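Local coordinates for protein soluble lytic murein transglycosylase (Escherichia coli, PDB 1QSA) that cleaves the glycosidic bonds between N-acetylmuramic acid and N-acetylglucosamine in peptidoglycan, leaving a 1,6-anhydro bond in the muramic acid product, at residues A[254-259]-A[285-290]. Residues are numbered along the deposited sequence; the frame is centred on the assembly and turned at random.
Sequences LRDIVA and TSLIER. With SO4 (sulfate ion), chain D.
Asp256 OD1 is held by two hydrogen bonds, from Gln252 NE2 one turn earlier on its own helix and with Ser282 OG in the loop ahead of helix 285-298, and it also lies 3.5 Å from Leu287 CD2. These bonds probably fix the rotation of the carboxylate, so that Asp256 lies against this methyl with OD1 nearest and CG and CB behind it, without a polar partner on segment 285-290. The isobutyl group of Leu287 reaches across to helix 248-260 because chi1 (179°) sets CG opposite the backbone N. Its CD1 and CD2 both lie 4.1 Å from Ala259 CB, one turn beyond Asp256. Ile279 of helix 269-280 touches both Ala259 and Leu287 and so extends this small apolar patch. At the first turn of helix 285-298 a sulfate ion, probably from the crystallisation liquor, accepts hydrogen bonds from the backbone N-H groups of Thr285 (to O2) and Ser286 (N to O1, 2.9 Å). Ser286 OG, turned between its backbone N and carbonyl carbon (chi1 60°), donates a further bond to O1 at 2.9 Å, and Ser284 OG also binds the ion. The anion would be stabilised by the positive end of the helix dipole. Packing of Leu287 against Asp256 and Ala259 joins helices 248-260 and 285-298, separated in sequence by helix 269-280, within the all-helical alpha-superhelix of Slt70, away from the predicted active site.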
ATOM      1  N   LEU A 254     -23.553  -7.020 -14.526  1.00 16.88           N
ATOM      2  CA  LEU A 254     -24.145  -7.856 -13.488  1.00 16.47           C
ATOM      3  C   LEU A 254     -23.609  -9.291 -13.605  1.00 16.56           C
ATOM      4  O   LEU A 254     -23.334  -9.937 -12.597  1.00 16.13           O
ATOM      5  CB  LEU A 254     -25.672  -7.867 -13.581  1.00 16.60           C
ATOM      6  CG  LEU A 254     -26.395  -6.529 -13.407  1.00 17.06           C
ATOM      7  CD1 LEU A 254     -27.889  -6.802 -13.340  1.00 17.61           C
ATOM      8  CD2 LEU A 254     -25.927  -5.812 -12.127  1.00 17.25           C
ATOM      9  N   ARG A 255     -23.477  -9.779 -14.839  1.00 17.95           N
ATOM     10  CA  ARG A 255     -22.953 -11.131 -15.061  1.00 17.85           C
ATOM     11  C   ARG A 255     -21.523 -11.225 -14.543  1.00 18.08           C
ATOM     12  O   ARG A 255     -21.173 -12.201 -13.887  1.00 16.04           O
ATOM     13  CB  ARG A 255     -22.967 -11.496 -16.545  1.00 19.86           C
ATOM     14  CG  ARG A 255     -24.343 -11.792 -17.103  1.00 21.22           C
ATOM     15  CD  ARG A 255     -24.226 -12.489 -18.452  1.00 25.14           C
ATOM     16  NE  ARG A 255     -25.518 -12.521 -19.129  1.00 26.13           N
ATOM     17  CZ  ARG A 255     -25.856 -11.704 -20.121  1.00 26.78           C
ATOM     18  NH1 ARG A 255     -24.991 -10.807 -20.577  1.00 28.20           N
ATOM     19  NH2 ARG A 255     -27.059 -11.790 -20.664  1.00 27.77           N
ATOM     20  N   ASP A 256     -20.716 -10.195 -14.818  1.00 18.26           N
ATOM     21  CA  ASP A 256     -19.314 -10.152 -14.374  1.00 18.28           C
ATOM     22  C   ASP A 256     -19.226 -10.232 -12.854  1.00 18.01           C
ATOM     23  O   ASP A 256     -18.383 -10.943 -12.301  1.00 15.82           O
ATOM     24  CB  ASP A 256     -18.620  -8.856 -14.835  1.00 19.75           C
ATOM     25  CG  ASP A 256     -18.339  -8.812 -16.330  1.00 20.13           C
ATOM     26  OD1 ASP A 256     -18.583  -9.797 -17.054  1.00 20.54           O
ATOM     27  OD2 ASP A 256     -17.860  -7.760 -16.791  1.00 23.42           O
ATOM     28  N   ILE A 257     -20.084  -9.460 -12.185  1.00 16.64           N
ATOM     29  CA  ILE A 257     -20.127  -9.419 -10.728  1.00 15.64           C
ATOM     30  C   ILE A 257     -20.353 -10.816 -10.138  1.00 16.72           C
ATOM     31  O   ILE A 257     -19.643 -11.233  -9.217  1.00 17.09           O
ATOM     32  CB  ILE A 257     -21.221  -8.437 -10.258  1.00 15.09           C
ATOM     33  CG1 ILE A 257     -20.745  -6.999 -10.495  1.00 16.06           C
ATOM     34  CG2 ILE A 257     -21.590  -8.671  -8.794  1.00 16.13           C
ATOM     35  CD1 ILE A 257     -21.854  -5.974 -10.419  1.00 13.19           C
ATOM     36  N   VAL A 258     -21.306 -11.552 -10.704  1.00 16.92           N
ATOM     37  CA  VAL A 258     -21.609 -12.897 -10.222  1.00 17.70           C
ATOM     38  C   VAL A 258     -20.488 -13.882 -10.546  1.00 17.94           C
ATOM     39  O   VAL A 258     -20.093 -14.678  -9.689  1.00 15.90           O
ATOM     40  CB  VAL A 258     -22.956 -13.389 -10.786  1.00 18.27           C
ATOM     41  CG1 VAL A 258     -23.178 -14.867 -10.445  1.00 16.59           C
ATOM     42  CG2 VAL A 258     -24.084 -12.558 -10.201  1.00 18.88           C
ATOM     43  N   ALA A 259     -19.948 -13.792 -11.760  1.00 17.73           N
ATOM     44  CA  ALA A 259     -18.871 -14.682 -12.203  1.00 19.32           C
ATOM     45  C   ALA A 259     -17.670 -14.633 -11.266  1.00 19.32           C
ATOM     46  O   ALA A 259     -17.031 -15.658 -11.019  1.00 19.38           O
ATOM     47  CB  ALA A 259     -18.457 -14.352 -13.632  1.00 18.33           C
ATOM     48  N   THR A 285     -10.905  -7.542 -18.414  1.00 16.22           N
ATOM     49  CA  THR A 285      -9.596  -8.177 -18.428  1.00 16.54           C
ATOM     50  C   THR A 285      -9.295  -8.902 -17.112  1.00 16.48           C
ATOM     51  O   THR A 285      -8.844 -10.050 -17.116  1.00 15.98           O
ATOM     52  CB  THR A 285      -8.490  -7.149 -18.690  1.00 17.91           C
ATOM     53  OG1 THR A 285      -8.607  -6.677 -20.035  1.00 20.22           O
ATOM     54  CG2 THR A 285      -7.108  -7.767 -18.494  1.00 16.62           C
ATOM     55  N   SER A 286      -9.562  -8.246 -15.985  1.00 16.24           N
ATOM     56  CA  SER A 286      -9.276  -8.862 -14.690  1.00 16.22           C
ATOM     57  C   SER A 286     -10.093 -10.134 -14.453  1.00 15.65           C
ATOM     58  O   SER A 286      -9.574 -11.085 -13.886  1.00 14.55           O
ATOM     59  CB  SER A 286      -9.459  -7.849 -13.545  1.00 18.25           C
ATOM     60  OG  SER A 286     -10.785  -7.364 -13.519  1.00 20.95           O
ATOM     61  N   LEU A 287     -11.341 -10.164 -14.925  1.00 15.54           N
ATOM     62  CA  LEU A 287     -12.186 -11.353 -14.771  1.00 15.11           C
ATOM     63  C   LEU A 287     -11.638 -12.523 -15.600  1.00 15.10           C
ATOM     64  O   LEU A 287     -11.565 -13.656 -15.118  1.00 15.49           O
ATOM     65  CB  LEU A 287     -13.624 -11.045 -15.176  1.00 15.70           C
ATOM     66  CG  LEU A 287     -14.638 -12.198 -15.098  1.00 16.65           C
ATOM     67  CD1 LEU A 287     -14.697 -12.814 -13.686  1.00 18.12           C
ATOM     68  CD2 LEU A 287     -16.005 -11.675 -15.533  1.00 18.36           C
ATOM     69  N   ILE A 288     -11.245 -12.240 -16.841  1.00 14.20           N
ATOM     70  CA  ILE A 288     -10.679 -13.268 -17.719  1.00 14.34           C
ATOM     71  C   ILE A 288      -9.378 -13.784 -17.103  1.00 11.94           C
ATOM     72  O   ILE A 288      -9.132 -14.986 -17.106  1.00 12.49           O
ATOM     73  CB  ILE A 288     -10.423 -12.715 -19.148  1.00 13.52           C
ATOM     74  CG1 ILE A 288     -11.755 -12.287 -19.777  1.00 15.43           C
ATOM     75  CG2 ILE A 288      -9.737 -13.783 -20.011  1.00 13.85           C
ATOM     76  CD1 ILE A 288     -11.625 -11.353 -20.987  1.00 15.83           C
ATOM     77  N   GLU A 289      -8.560 -12.884 -16.550  1.00 12.30           N
ATOM     78  CA  GLU A 289      -7.310 -13.295 -15.904  1.00 12.86           C
ATOM     79  C   GLU A 289      -7.584 -14.202 -14.705  1.00 12.78           C
ATOM     80  O   GLU A 289      -6.842 -15.170 -14.458  1.00 11.79           O
ATOM     81  CB  GLU A 289      -6.495 -12.075 -15.464  1.00 13.06           C
ATOM     82  CG  GLU A 289      -5.852 -11.340 -16.645  1.00 12.93           C
ATOM     83  CD  GLU A 289      -5.120 -10.083 -16.231  1.00 17.01           C
ATOM     84  OE1 GLU A 289      -5.637  -9.339 -15.366  1.00 16.42           O
ATOM     85  OE2 GLU A 289      -4.020  -9.840 -16.763  1.00 16.86           O
ATOM     86  N   ARG A 290      -8.630 -13.883 -13.937  1.00 13.27           N
ATOM     87  CA  ARG A 290      -8.980 -14.721 -12.787  1.00 13.77           C
ATOM     88  C   ARG A 290      -9.368 -16.128 -13.281  1.00 14.32           C
ATOM     89  O   ARG A 290      -9.016 -17.127 -12.649  1.00 13.97           O
ATOM     90  CB  ARG A 290     -10.128 -14.111 -11.969  1.00 14.08           C
ATOM     91  CG  ARG A 290     -10.541 -14.950 -10.735  1.00 15.48           C
ATOM     92  CD  ARG A 290      -9.379 -15.180  -9.756  1.00 18.49           C
ATOM     93  NE  ARG A 290      -9.730 -16.078  -8.649  1.00 20.04           N
ATOM     94  CZ  ARG A 290      -9.536 -17.396  -8.654  1.00 19.54           C
ATOM     95  NH1 ARG A 290      -8.983 -17.986  -9.703  1.00 17.26           N
ATOM     96  NH2 ARG A 290      -9.885 -18.131  -7.601  1.00 21.39           N
TER
HETATM   97  S   SO4 D 703     -11.249  -4.576 -16.093  1.00 34.28           S
HETATM   98  O1  SO4 D 703     -10.152  -5.400 -15.561  1.00 32.42           O
HETATM   99  O2  SO4 D 703     -11.208  -4.613 -17.575  1.00 35.40           O
HETATM  100  O3  SO4 D 703     -12.554  -5.065 -15.615  1.00 32.04           O
HETATM  101  O4  SO4 D 703     -11.073  -3.184 -15.636  1.00 36.64           O